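Local coordinates for conserved hypothetical protein (Shewanella loihica, PDB 2GPI) that is of unknown function, belongs to the DUF1488 family, and has been linked tentatively to transcriptional regulation of the shikimate pathway, at residues I6-Q11 against D65-A70; T13-L18 against D33-Q38; A45-N50 against L56-Q61; E71-Q76 against G83-E88. All coordinates share one frame; numbering follows the deposited sequence.

Interaction 1: I6-Q11 against D65-A70; sequences IIFTEQ and DIEEQA
F8, at the end of the edge strand 6-8, has its CA 7.3 Å from that of E67, the closest backbone approach between this strand with its following loop and the helical turns 65-70. The F8 ring lies against the stem of E67: CB of E67 stands 3.9 Å from the ring centroid and only 6° off the ring normal, a CH-pi contact over the face. The two side chains run past one another in opposite directions, which brings the E67 carboxylate back over F8 CB. At the far end of the ring, CZ is 3.4 Å from the E67 carbonyl O and CE1 is 3.8 Å from A70 CB. This is helix-on-sheet packing, with helix 63-75 laid against a sheet in which strand 6-8 pairs with strand 20-27. An alanine at F8 would take away the ring and is likely to leave a gap over the E67 stem and beside A70 CB. E10, its chain bent at CB-CG (chi2 -49°), turns its carboxylate to that of E67, the planes 73° apart. R63 forms salt bridges to OE1 of both glutamates, which probably helps the two acid groups lie so close together. Water 1 accepts from E10 N at 2.9 Å and donates to E67 OE2.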
loop_
_atom_site.group_PDB
_atom_site.type_symbol
_atom_site.label_atom_id
_atom_site.label_comp_id
_atom_site.label_asym_id
_atom_site.label_seq_id
_atom_site.Cartn_x
_atom_site.Cartn_y
_atom_site.Cartn_z
ATOM N N ILE A 6 -8.286 3.312 11.498
ATOM C CA ILE A 6 -7.550 3.458 10.228
ATOM C C ILE A 6 -8.303 2.701 9.169
ATOM O O ILE A 6 -8.403 1.495 9.214
ATOM C CB ILE A 6 -6.070 2.967 10.281
ATOM C CG1 ILE A 6 -5.300 3.755 11.342
ATOM C CG2 ILE A 6 -5.403 3.142 8.898
ATOM C CD1 ILE A 6 -4.046 3.060 11.912
ATOM N N ILE A 7 -8.875 3.423 8.206
ATOM C CA ILE A 7 -9.702 2.844 7.158
ATOM C C ILE A 7 -8.957 2.863 5.824
ATOM O O ILE A 7 -8.365 3.874 5.450
ATOM C CB ILE A 7 -10.965 3.681 6.985
ATOM C CG1 ILE A 7 -11.801 3.695 8.285
ATOM C CG2 ILE A 7 -11.806 3.195 5.771
ATOM C CD1 ILE A 7 -12.998 4.726 8.271
ATOM N N PHE A 8 -9.002 1.755 5.105
ATOM C CA PHE A 8 -8.461 1.691 3.767
ATOM C C PHE A 8 -9.572 1.941 2.764
ATOM O O PHE A 8 -10.557 1.183 2.678
ATOM C CB PHE A 8 -7.743 0.369 3.561
ATOM C CG PHE A 8 -6.519 0.294 4.394
ATOM C CD1 PHE A 8 -5.322 0.782 3.909
ATOM C CD2 PHE A 8 -6.582 -0.115 5.690
ATOM C CE1 PHE A 8 -4.199 0.842 4.719
ATOM C CE2 PHE A 8 -5.447 -0.107 6.475
ATOM C CZ PHE A 8 -4.251 0.383 5.965
ATOM N N THR A 9 -9.449 3.055 2.062
ATOM C CA THR A 9 -10.545 3.551 1.258
ATOM C C THR A 9 -10.532 3.132 -0.214
ATOM O O THR A 9 -11.427 3.539 -0.990
ATOM C CB THR A 9 -10.607 5.083 1.402
ATOM O OG1 THR A 9 -9.335 5.666 1.070
ATOM C CG2 THR A 9 -11.024 5.505 2.817
ATOM N N GLU A 10 -9.552 2.303 -0.599
ATOM C CA GLU A 10 -9.585 1.593 -1.879
ATOM C C GLU A 10 -9.581 2.490 -3.120
ATOM O O GLU A 10 -10.188 2.155 -4.140
ATOM C CB GLU A 10 -10.763 0.604 -1.923
ATOM C CG GLU A 10 -10.729 -0.432 -0.777
ATOM C CD GLU A 10 -9.370 -1.113 -0.605
ATOM O OE1 GLU A 10 -8.907 -1.824 -1.529
ATOM O OE2 GLU A 10 -8.759 -0.960 0.499
ATOM N N GLN A 11 -8.897 3.630 -3.006
ATOM C CA GLN A 11 -8.550 4.430 -4.169
ATOM C C GLN A 11 -7.206 3.865 -4.623
ATOM O O GLN A 11 -6.176 4.108 -4.011
ATOM C CB GLN A 11 -8.539 5.927 -3.796
ATOM C CG GLN A 11 -9.890 6.430 -3.305
ATOM C CD GLN A 11 -9.890 7.895 -2.909
ATOM O OE1 GLN A 11 -8.947 8.627 -3.192
ATOM N NE2 GLN A 11 -10.967 8.332 -2.258
ATOM N N ASP A 65 -3.126 -8.636 3.079
ATOM C CA ASP A 65 -1.756 -8.687 3.584
ATOM C C ASP A 65 -1.062 -7.340 3.472
ATOM O O ASP A 65 -0.299 -6.922 4.348
ATOM C CB ASP A 65 -0.976 -9.718 2.765
ATOM C CG ASP A 65 -1.400 -11.172 3.045
ATOM O OD1 ASP A 65 -2.112 -11.444 4.046
ATOM O OD2 ASP A 65 -0.966 -12.024 2.244
ATOM N N ILE A 66 -1.256 -6.683 2.338
ATOM C CA ILE A 66 -0.595 -5.383 2.083
ATOM C C ILE A 66 -1.124 -4.322 3.027
ATOM O O ILE A 66 -0.378 -3.581 3.641
ATOM C CB ILE A 66 -0.727 -4.964 0.615
ATOM C CG1 ILE A 66 0.021 -5.918 -0.332
ATOM C CG2 ILE A 66 -0.219 -3.533 0.375
ATOM C CD1 ILE A 66 -0.364 -5.821 -1.786
ATOM N N GLU A 67 -2.456 -4.234 3.105
ATOM C CA GLU A 67 -3.092 -3.243 3.977
ATOM C C GLU A 67 -2.797 -3.545 5.466
ATOM O O GLU A 67 -2.619 -2.576 6.243
ATOM C CB GLU A 67 -4.594 -3.123 3.662
ATOM C CG GLU A 67 -4.807 -2.477 2.242
ATOM C CD GLU A 67 -6.232 -2.312 1.795
ATOM O OE1 GLU A 67 -7.157 -2.942 2.362
ATOM O OE2 GLU A 67 -6.439 -1.489 0.840
ATOM N N GLU A 68 -2.676 -4.829 5.843
ATOM C CA GLU A 68 -2.294 -5.163 7.212
ATOM C C GLU A 68 -0.955 -4.533 7.541
ATOM O O GLU A 68 -0.765 -3.954 8.611
ATOM C CB GLU A 68 -2.229 -6.674 7.426
ATOM C CG GLU A 68 -1.872 -7.076 8.789
ATOM C CD GLU A 68 -2.033 -8.560 9.014
ATOM O OE1 GLU A 68 -1.936 -9.338 8.059
ATOM O OE2 GLU A 68 -2.235 -8.946 10.175
ATOM N N GLN A 69 -0.023 -4.688 6.616
ATOM C CA GLN A 69 1.337 -4.148 6.810
ATOM C C GLN A 69 1.306 -2.597 6.841
ATOM O O GLN A 69 1.961 -1.997 7.688
ATOM C CB GLN A 69 2.305 -4.681 5.756
ATOM C CG GLN A 69 3.723 -4.174 5.927
ATOM C CD GLN A 69 4.427 -4.540 7.221
ATOM O OE1 GLN A 69 4.051 -5.488 7.908
ATOM N NE2 GLN A 69 5.516 -3.815 7.536
ATOM N N ALA A 70 0.518 -1.967 5.956
ATOM C CA ALA A 70 0.410 -0.511 5.971
ATOM C C ALA A 70 -0.157 -0.042 7.295
ATOM O O ALA A 70 0.281 0.993 7.839
ATOM C CB ALA A 70 -0.466 -0.019 4.808
HETATM O O HOH W 1 -6.798 1.584 -0.024
#

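Interaction 2: T13-L18 against D33-Q38; sequences TWDVQL and DCYIGQ
D15 and Y35 meet where the end of strand 13-15 faces strand 30-37, and D15 can be traced outward from its backbone. Its CB points toward the other strand, with CG anti to the backbone N (chi1 179°), and this sends the carboxylate to the Y35 ring. There the two oxygens divide the work. OD1 turns back to its own chain, accepting from L18 N at 3.2 Å, a donor 63° out of the carboxylate plane, and more weakly from Q17 N. OD2 reaches Y35 CE2 at 3.6 Å and accepts from water 2, which lies 2.7 Å from Y35 OH in the plane of the ring. An alanine in place of D15 would remove both oxygens and probably leave the turn at L18 without its side-chain acceptor and water 2 without one of its partners. L18 packs on the same ring: CD1 sits over one face, 4.0 Å from the centroid and offset toward the rim. W14 offers an edge instead, its CH2 being 3.7 Å from Q38 CB. The Q38 amide is turned 68° from the indole plane, and its NE2 is bonded to E42. The D15 OD1 to L18 N bond defines an Asx motif, here turning the chain directly after a short beta-strand.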
loop_
_atom_site.group_PDB
_atom_site.type_symbol
_atom_site.label_atom_id
_atom_site.label_comp_id
_atom_site.label_asym_id
_atom_site.label_seq_id
_atom_site.Cartn_x
_atom_site.Cartn_y
_atom_site.Cartn_z
ATOM N N THR A 13 -4.503 3.191 -7.558
ATOM C CA THR A 13 -3.962 3.747 -8.832
ATOM C C THR A 13 -2.486 3.336 -9.000
ATOM O O THR A 13 -1.812 2.949 -8.061
ATOM C CB THR A 13 -4.133 5.275 -8.851
ATOM O OG1 THR A 13 -3.396 5.867 -7.765
ATOM C CG2 THR A 13 -5.603 5.641 -8.739
ATOM N N TRP A 14 -1.997 3.436 -10.233
ATOM C CA TRP A 14 -0.572 3.384 -10.531
ATOM C C TRP A 14 0.053 4.783 -10.554
ATOM O O TRP A 14 -0.464 5.734 -11.207
ATOM C CB TRP A 14 -0.313 2.672 -11.867
ATOM C CG TRP A 14 1.164 2.344 -12.096
ATOM C CD1 TRP A 14 2.051 3.044 -12.868
ATOM C CD2 TRP A 14 1.915 1.263 -11.512
ATOM N NE1 TRP A 14 3.282 2.457 -12.818
ATOM C CE2 TRP A 14 3.240 1.361 -12.005
ATOM C CE3 TRP A 14 1.600 0.201 -10.673
ATOM C CZ2 TRP A 14 4.246 0.448 -11.649
ATOM C CZ3 TRP A 14 2.602 -0.731 -10.329
ATOM C CH2 TRP A 14 3.913 -0.571 -10.791
ATOM N N ASP A 15 1.172 4.909 -9.878
ATOM C CA ASP A 15 1.936 6.131 -9.840
ATOM C C ASP A 15 3.185 5.932 -10.702
ATOM O O ASP A 15 4.121 5.199 -10.327
ATOM C CB ASP A 15 2.252 6.458 -8.372
ATOM C CG ASP A 15 3.084 7.723 -8.199
ATOM O OD1 ASP A 15 3.806 8.161 -9.114
ATOM O OD2 ASP A 15 3.003 8.275 -7.081
ATOM N N VAL A 16 3.192 6.516 -11.906
ATOM C CA VAL A 16 4.358 6.339 -12.797
ATOM C C VAL A 16 5.673 6.999 -12.280
ATOM O O VAL A 16 6.744 6.546 -12.617
ATOM C CB VAL A 16 4.065 6.792 -14.251
ATOM C CG1 VAL A 16 2.943 5.935 -14.908
ATOM C CG2 VAL A 16 3.703 8.271 -14.266
ATOM N N GLN A 17 5.544 8.015 -11.440
ATOM C CA GLN A 17 6.697 8.767 -10.926
ATOM C C GLN A 17 7.485 7.853 -10.005
ATOM O O GLN A 17 8.704 7.836 -10.028
ATOM C CB GLN A 17 6.202 10.027 -10.202
ATOM C CG GLN A 17 7.197 10.722 -9.278
ATOM C CD GLN A 17 7.866 11.941 -9.897
ATOM O OE1 GLN A 17 7.360 12.539 -10.855
ATOM N NE2 GLN A 17 9.001 12.333 -9.325
ATOM N N LEU A 18 6.766 7.041 -9.243
ATOM C CA LEU A 18 7.386 6.129 -8.293
ATOM C C LEU A 18 7.434 4.664 -8.749
ATOM O O LEU A 18 8.050 3.852 -8.070
ATOM C CB LEU A 18 6.621 6.170 -6.990
ATOM C CG LEU A 18 6.494 7.526 -6.307
ATOM C CD1 LEU A 18 5.713 7.426 -5.003
ATOM C CD2 LEU A 18 7.920 8.071 -6.076
ATOM N N ASP A 33 -1.516 8.666 2.225
ATOM C CA ASP A 33 -1.114 8.034 0.995
ATOM C C ASP A 33 -0.121 6.899 1.254
ATOM O O ASP A 33 0.962 7.057 1.860
ATOM C CB ASP A 33 -0.656 9.052 -0.039
ATOM C CG ASP A 33 -1.811 9.980 -0.445
ATOM O OD1 ASP A 33 -2.848 9.485 -0.939
ATOM O OD2 ASP A 33 -1.716 11.185 -0.155
ATOM N N CYS A 34 -0.462 5.722 0.742
ATOM C CA CYS A 34 0.378 4.540 0.925
ATOM C C CYS A 34 0.820 4.021 -0.442
ATOM O O CYS A 34 0.112 4.190 -1.444
ATOM C CB CYS A 34 -0.375 3.409 1.593
ATOM S SG CYS A 34 -1.091 3.860 3.201
ATOM N N TYR A 35 1.971 3.398 -0.462
ATOM C CA TYR A 35 2.596 2.964 -1.712
ATOM C C TYR A 35 3.241 1.602 -1.534
ATOM O O TYR A 35 3.824 1.316 -0.521
ATOM C CB TYR A 35 3.633 3.962 -2.160
ATOM C CG TYR A 35 3.072 5.333 -2.423
ATOM C CD1 TYR A 35 2.987 6.291 -1.429
ATOM C CD2 TYR A 35 2.583 5.666 -3.687
ATOM C CE1 TYR A 35 2.412 7.498 -1.670
ATOM C CE2 TYR A 35 2.040 6.897 -3.954
ATOM C CZ TYR A 35 1.943 7.841 -2.930
ATOM O OH TYR A 35 1.405 9.068 -3.171
ATOM N N ILE A 36 3.112 0.762 -2.553
ATOM C CA ILE A 36 3.890 -0.477 -2.649
ATOM C C ILE A 36 4.559 -0.492 -4.038
ATOM O O ILE A 36 3.877 -0.455 -5.083
ATOM C CB ILE A 36 3.060 -1.765 -2.323
ATOM C CG1 ILE A 36 3.924 -3.018 -2.381
ATOM C CG2 ILE A 36 1.815 -1.904 -3.225
ATOM C CD1 ILE A 36 3.251 -4.285 -1.812
ATOM N N GLY A 37 5.882 -0.489 -4.020
ATOM C CA GLY A 37 6.619 -0.407 -5.255
ATOM C C GLY A 37 6.504 -1.647 -6.129
ATOM O O GLY A 37 6.186 -2.753 -5.670
ATOM N N GLN A 38 6.733 -1.445 -7.421
ATOM C CA GLN A 38 6.640 -2.526 -8.411
ATOM C C GLN A 38 7.427 -3.748 -7.964
ATOM O O GLN A 38 6.880 -4.892 -7.971
ATOM C CB GLN A 38 7.126 -2.032 -9.750
ATOM C CG GLN A 38 6.932 -3.081 -10.808
ATOM C CD GLN A 38 7.268 -2.577 -12.180
ATOM O OE1 GLN A 38 7.375 -1.360 -12.413
ATOM N NE2 GLN A 38 7.436 -3.506 -13.108
HETATM O O HOH W 2 0.709 9.751 -5.641
#

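Interaction 3: A45-N50 against L56-Q61; sequences AAEKIN and LSLFEQ
L58 reaches out from helix 52-61 and touches three residues of the incoming chain 45-50 with its two methyl groups. CD2 meets A45 CB at 3.7 Å, while CD1 lies 3.8 Å from I49 CG1; these are the apolar contacts. Against CD2 comes also the carboxylate of E47, OE1 at 3.8 Å, while OE2 reaches CD1 as well, at 4.0 Å. L58 places its methyls here with CG beside the backbone N (chi1 -68°) and CD1 and CD2 both directed at the loop, whereas E47 gets there through an extended chain with CG anti to its N (chi1 -174°).

Polar links lie alongside this apolar patch. Water 4 donates to E47 OE1 and, at 2.8 Å, to Q61 OE1. Water 3 donates to A45 O at 2.8 Å and is bound weakly by Q61 NE2, so the Q61 amide is joined through water to both E47 and the end of the preceding helix.

The next shell fixes the loop. A46, with positive phi, is the C-prime residue of a Schellman motif: E47 N bonds E42 O and A46 N bonds H43 O, terminating helix 38-45 just before the chain crosses to L58. E47 OE2 accepts from Q54 NE2, which also bonds K48 O, and I49 N bonds E42 OE2. The contact thus joins helix 38-45, through its terminating loop, to helix 52-61; I49 also packs on Q38 and L41 of the former, and the adjacent F59 meets the ring of F23 of strand 20-27 and packs on I66 of helix 63-75.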
loop_
_atom_site.group_PDB
_atom_site.type_symbol
_atom_site.label_atom_id
_atom_site.label_comp_id
_atom_site.label_asym_id
_atom_site.label_seq_id
_atom_site.Cartn_x
_atom_site.Cartn_y
_atom_site.Cartn_z
ATOM N N ALA A 45 4.253 -11.489 -5.178
ATOM C CA ALA A 45 3.455 -12.329 -6.073
ATOM C C ALA A 45 4.228 -13.417 -6.791
ATOM O O ALA A 45 3.623 -14.306 -7.393
ATOM C CB ALA A 45 2.740 -11.427 -7.129
ATOM N N ALA A 46 5.584 -13.338 -6.786
ATOM C CA ALA A 46 6.433 -14.229 -7.607
ATOM C C ALA A 46 6.046 -14.139 -9.084
ATOM O O ALA A 46 5.964 -15.162 -9.808
ATOM C CB ALA A 46 6.412 -15.673 -7.063
ATOM N N GLU A 47 5.865 -12.888 -9.525
ATOM C CA GLU A 47 5.424 -12.597 -10.894
ATOM C C GLU A 47 5.933 -11.236 -11.321
ATOM O O GLU A 47 5.772 -10.243 -10.589
ATOM C CB GLU A 47 3.884 -12.578 -10.891
ATOM C CG GLU A 47 3.201 -12.442 -12.199
ATOM C CD GLU A 47 1.689 -12.654 -12.065
ATOM O OE1 GLU A 47 1.262 -13.569 -11.299
ATOM O OE2 GLU A 47 0.918 -11.929 -12.737
ATOM N N LYS A 48 6.449 -11.161 -12.527
ATOM C CA LYS A 48 6.830 -9.872 -13.070
ATOM C C LYS A 48 5.604 -9.147 -13.687
ATOM O O LYS A 48 4.721 -9.797 -14.253
ATOM C CB LYS A 48 7.963 -10.045 -14.036
ATOM C CG LYS A 48 9.212 -10.472 -13.265
ATOM C CD LYS A 48 10.462 -10.441 -14.084
ATOM C CE LYS A 48 11.622 -11.045 -13.292
ATOM N NZ LYS A 48 11.385 -12.490 -13.040
ATOM N N ILE A 49 5.556 -7.838 -13.475
ATOM C CA ILE A 49 4.445 -6.986 -13.866
ATOM C C ILE A 49 4.741 -6.339 -15.184
ATOM O O ILE A 49 5.797 -5.704 -15.350
ATOM C CB ILE A 49 4.202 -5.827 -12.826
ATOM C CG1 ILE A 49 3.483 -6.351 -11.595
ATOM C CG2 ILE A 49 3.374 -4.706 -13.425
ATOM C CD1 ILE A 49 3.549 -5.443 -10.350
ATOM N N ASN A 50 3.829 -6.474 -16.139
ATOM C CA ASN A 50 4.015 -5.842 -17.459
ATOM C C ASN A 50 2.786 -5.084 -17.956
ATOM O O ASN A 50 2.778 -4.628 -19.090
ATOM C CB ASN A 50 4.414 -6.881 -18.498
ATOM C CG ASN A 50 3.460 -8.042 -18.541
ATOM O OD1 ASN A 50 2.240 -7.878 -18.563
ATOM N ND2 ASN A 50 4.024 -9.260 -18.479
ATOM N N LEU A 56 -2.762 -4.033 -10.690
ATOM C CA LEU A 56 -3.914 -3.834 -9.808
ATOM C C LEU A 56 -4.456 -5.201 -9.366
ATOM O O LEU A 56 -4.814 -5.401 -8.211
ATOM C CB LEU A 56 -5.008 -3.040 -10.503
ATOM C CG LEU A 56 -6.322 -3.011 -9.730
ATOM C CD1 LEU A 56 -6.080 -2.339 -8.403
ATOM C CD2 LEU A 56 -7.441 -2.270 -10.509
ATOM N N SER A 57 -4.475 -6.168 -10.268
ATOM C CA SER A 57 -4.936 -7.519 -9.934
ATOM C C SER A 57 -4.067 -8.166 -8.850
ATOM O O SER A 57 -4.574 -8.821 -7.929
ATOM C CB SER A 57 -5.011 -8.401 -11.182
ATOM O OG SER A 57 -5.443 -9.712 -10.844
ATOM N N LEU A 58 -2.767 -7.953 -8.924
ATOM C CA LEU A 58 -1.847 -8.479 -7.909
ATOM C C LEU A 58 -2.054 -7.792 -6.551
ATOM O O LEU A 58 -2.071 -8.472 -5.503
ATOM C CB LEU A 58 -0.394 -8.411 -8.389
ATOM C CG LEU A 58 -0.030 -9.352 -9.569
ATOM C CD1 LEU A 58 1.390 -9.050 -10.036
ATOM C CD2 LEU A 58 -0.243 -10.838 -9.209
ATOM N N PHE A 59 -2.215 -6.472 -6.547
ATOM C CA PHE A 59 -2.593 -5.778 -5.320
ATOM C C PHE A 59 -3.854 -6.412 -4.696
ATOM O O PHE A 59 -3.904 -6.735 -3.476
ATOM C CB PHE A 59 -2.780 -4.270 -5.535
ATOM C CG PHE A 59 -3.219 -3.565 -4.293
ATOM C CD1 PHE A 59 -4.565 -3.534 -3.940
ATOM C CD2 PHE A 59 -2.276 -3.012 -3.400
ATOM C CE1 PHE A 59 -5.001 -2.934 -2.746
ATOM C CE2 PHE A 59 -2.749 -2.412 -2.197
ATOM C CZ PHE A 59 -4.071 -2.367 -1.896
ATOM N N GLU A 60 -4.878 -6.583 -5.538
ATOM C CA GLU A 60 -6.143 -7.170 -5.039
ATOM C C GLU A 60 -5.938 -8.571 -4.478
ATOM O O GLU A 60 -6.516 -8.918 -3.409
ATOM C CB GLU A 60 -7.177 -7.137 -6.150
ATOM C CG GLU A 60 -7.662 -5.779 -6.428
ATOM C CD GLU A 60 -8.485 -5.167 -5.283
ATOM O OE1 GLU A 60 -8.836 -5.860 -4.296
ATOM O OE2 GLU A 60 -8.789 -3.989 -5.392
ATOM N N GLN A 61 -5.112 -9.371 -5.142
ATOM C CA GLN A 61 -4.806 -10.739 -4.674
ATOM C C GLN A 61 -4.220 -10.744 -3.260
ATOM O O GLN A 61 -4.507 -11.634 -2.474
ATOM C CB GLN A 61 -3.877 -11.445 -5.648
ATOM C CG GLN A 61 -3.532 -12.854 -5.269
ATOM C CD GLN A 61 -2.795 -13.566 -6.398
ATOM O OE1 GLN A 61 -2.811 -13.101 -7.564
ATOM N NE2 GLN A 61 -2.156 -14.701 -6.067
HETATM O O HOH W 3 0.947 -15.137 -7.051
HETATM O O HOH W 4 -0.926 -14.386 -9.114
#

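Interaction 4: E71-Q76 against G83-E88; sequences EKLIEQ and GHIQVE. With EDO (1,2-ethanediol), chain B.
Helix-on-sheet packing brings L73 and I74, near the end of helix 63-75, against I85 of strand 85-87, which pairs in parallel with strand 30-37. The short axes of helix 71-75 and strand 85-87 approach to 8.8 Å, and their directions differ by 137°, so the two run in broadly opposite senses but cross at a marked slant. L73 and I85 have the closest CA atoms, 7.1 Å apart.

L73 supplies the wider contact. Its CD1 spans three residues of the strand: it is 3.9 Å from I85 CG2, 3.5 Å from the carbonyl O of Q86 and 4.1 Å from V87 CG2. The methyl therefore touches the strand backbone, at the Q86 carbonyl, as well as side chains. The CB of L73 also approaches I85 CG2, so this branch of I85 faces the leucine from stem to methyl.

The other branch of I85 serves I74. With CG1 beside its own backbone N (chi1 -67°) and chi2 turned to -74°, I85 directs CG1 and CD1 to the isoleucine, whose side chain crosses it at about a right angle. I85 also packs on I32 and C34 of strand 30-37, and I74 on A25 of strand 20-27, which carries the apolar layer across the sheet. At the helix end a 1,2-ethanediol, probably from the crystallisation liquor, donates from its O2 to E75 O. Between helix and strand, I74 CG1 and I85 CG1 are 3.6 Å apart.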
loop_
_atom_site.group_PDB
_atom_site.type_symbol
_atom_site.label_atom_id
_atom_site.label_comp_id
_atom_site.label_asym_id
_atom_site.label_seq_id
_atom_site.Cartn_x
_atom_site.Cartn_y
_atom_site.Cartn_z
ATOM N N GLU A 71 -1.151 -0.771 7.818
ATOM C CA GLU A 71 -1.762 -0.417 9.097
ATOM C C GLU A 71 -0.754 -0.458 10.244
ATOM O O GLU A 71 -0.703 0.466 11.076
ATOM C CB GLU A 71 -2.961 -1.320 9.392
ATOM C CG GLU A 71 -3.932 -0.689 10.386
ATOM C CD GLU A 71 -3.592 -0.935 11.774
ATOM O OE1 GLU A 71 -2.799 -1.873 12.050
ATOM O OE2 GLU A 71 -4.152 -0.183 12.643
ATOM N N LYS A 72 0.089 -1.468 10.236
ATOM C CA LYS A 72 1.116 -1.615 11.233
ATOM C C LYS A 72 2.096 -0.458 11.129
ATOM O O LYS A 72 2.469 0.161 12.126
ATOM C CB LYS A 72 1.840 -2.934 11.025
ATOM C CG LYS A 72 2.863 -3.167 12.046
ATOM C CD LYS A 72 3.677 -4.439 11.718
ATOM C CE LYS A 72 5.003 -4.080 11.017
ATOM N N LEU A 73 2.496 -0.159 9.898
ATOM C CA LEU A 73 3.453 0.944 9.694
ATOM C C LEU A 73 2.889 2.278 10.209
ATOM O O LEU A 73 3.590 3.095 10.838
ATOM C CB LEU A 73 3.842 1.034 8.223
ATOM C CG LEU A 73 4.705 -0.105 7.667
ATOM C CD1 LEU A 73 4.788 -0.012 6.131
ATOM C CD2 LEU A 73 6.100 -0.127 8.335
ATOM N N ILE A 74 1.614 2.519 9.927
ATOM C CA ILE A 74 0.946 3.735 10.442
ATOM C C ILE A 74 0.942 3.777 11.975
ATOM O O ILE A 74 1.306 4.784 12.612
ATOM C CB ILE A 74 -0.467 3.864 9.866
ATOM C CG1 ILE A 74 -0.430 4.160 8.374
ATOM C CG2 ILE A 74 -1.283 4.959 10.611
ATOM C CD1 ILE A 74 -1.808 3.923 7.672
ATOM N N GLU A 75 0.572 2.656 12.603
ATOM C CA GLU A 75 0.592 2.585 14.057
ATOM C C GLU A 75 1.962 2.810 14.657
ATOM O O GLU A 75 2.070 3.378 15.739
ATOM C CB GLU A 75 0.016 1.257 14.543
ATOM C CG GLU A 75 -1.460 1.154 14.240
ATOM C CD GLU A 75 -2.244 0.313 15.237
ATOM O OE1 GLU A 75 -1.817 0.216 16.414
ATOM O OE2 GLU A 75 -3.312 -0.229 14.856
ATOM N N GLN A 76 2.997 2.373 13.953
ATOM C CA GLN A 76 4.387 2.494 14.364
ATOM C C GLN A 76 4.999 3.836 13.987
ATOM O O GLN A 76 6.188 4.067 14.224
ATOM C CB GLN A 76 5.239 1.392 13.704
ATOM C CG GLN A 76 4.999 -0.005 14.243
ATOM C CD GLN A 76 5.751 -1.077 13.464
ATOM O OE1 GLN A 76 6.192 -0.866 12.321
ATOM N NE2 GLN A 76 5.868 -2.244 14.068
ATOM N N GLY A 83 5.567 12.309 4.376
ATOM C CA GLY A 83 4.323 12.008 5.093
ATOM C C GLY A 83 3.573 10.813 4.554
ATOM O O GLY A 83 2.395 10.644 4.856
ATOM N N HIS A 84 4.231 10.005 3.725
ATOM C CA HIS A 84 3.644 8.823 3.140
ATOM C C HIS A 84 4.054 7.525 3.827
ATOM O O HIS A 84 5.006 7.491 4.602
ATOM C CB HIS A 84 4.046 8.714 1.698
ATOM C CG HIS A 84 3.651 9.874 0.858
ATOM N ND1 HIS A 84 4.388 10.254 -0.242
ATOM C CD2 HIS A 84 2.629 10.753 0.954
ATOM C CE1 HIS A 84 3.840 11.332 -0.774
ATOM N NE2 HIS A 84 2.762 11.644 -0.082
ATOM N N ILE A 85 3.350 6.453 3.474
ATOM C CA ILE A 85 3.636 5.137 3.992
ATOM C C ILE A 85 4.125 4.266 2.819
ATOM O O ILE A 85 3.459 4.147 1.812
ATOM C CB ILE A 85 2.407 4.480 4.647
ATOM C CG1 ILE A 85 1.985 5.228 5.942
ATOM C CG2 ILE A 85 2.621 2.958 4.882
ATOM C CD1 ILE A 85 2.921 4.988 7.138
ATOM N N GLN A 86 5.332 3.742 2.948
ATOM C CA GLN A 86 5.915 2.855 1.923
ATOM C C GLN A 86 5.976 1.437 2.466
ATOM O O GLN A 86 6.698 1.166 3.434
ATOM C CB GLN A 86 7.332 3.300 1.559
ATOM C CG GLN A 86 7.476 4.739 1.081
ATOM C CD GLN A 86 6.957 4.984 -0.329
ATOM O OE1 GLN A 86 7.020 4.118 -1.195
ATOM N NE2 GLN A 86 6.454 6.186 -0.560
ATOM N N VAL A 87 5.244 0.526 1.839
ATOM C CA VAL A 87 5.253 -0.869 2.223
ATOM C C VAL A 87 6.432 -1.524 1.511
ATOM O O VAL A 87 6.473 -1.597 0.295
ATOM C CB VAL A 87 3.951 -1.552 1.838
ATOM C CG1 VAL A 87 4.096 -3.084 2.026
ATOM C CG2 VAL A 87 2.778 -0.976 2.634
ATOM N N GLU A 88 7.425 -1.929 2.300
ATOM C CA GLU A 88 8.700 -2.444 1.745
ATOM C C GLU A 88 8.826 -3.963 1.868
ATOM O O GLU A 88 9.622 -4.570 1.154
ATOM C CB GLU A 88 9.837 -1.694 2.420
ATOM C CG GLU A 88 9.792 -0.240 1.954
ATOM C CD GLU A 88 10.827 0.625 2.530
ATOM O OE1 GLU A 88 11.019 0.584 3.761
ATOM O OE2 GLU A 88 11.423 1.386 1.742
HETATM C C1 EDO B . -1.150 3.924 17.244
HETATM O O1 EDO B . -0.613 3.001 18.201
HETATM C C2 EDO B . -0.614 5.336 17.465
HETATM O O2 EDO B . 0.538 5.595 16.653
#

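In the fold
From the N terminus, strand 6-8 and the loop after it are met by helix 63-75 in interaction 1, which closes the widest loop, its segments 54 residues apart at their nearest ends. Nested inside it are interaction 2, which joins strands 13-15 and 30-37 across the intervening strand 20-27, and interaction 3, which folds the loop after helix 38-45 onto helix 52-61. These two follow each other without crossing. Interaction 4 opens after interaction 1 has closed and uses the end of the same helix, returning the chain to the sheet, where strand 85-87 pairs with strand 30-37 of interaction 2. I66 and F59 pack together, linking interactions 1 and 3; interactions 3 and 4 do not touch.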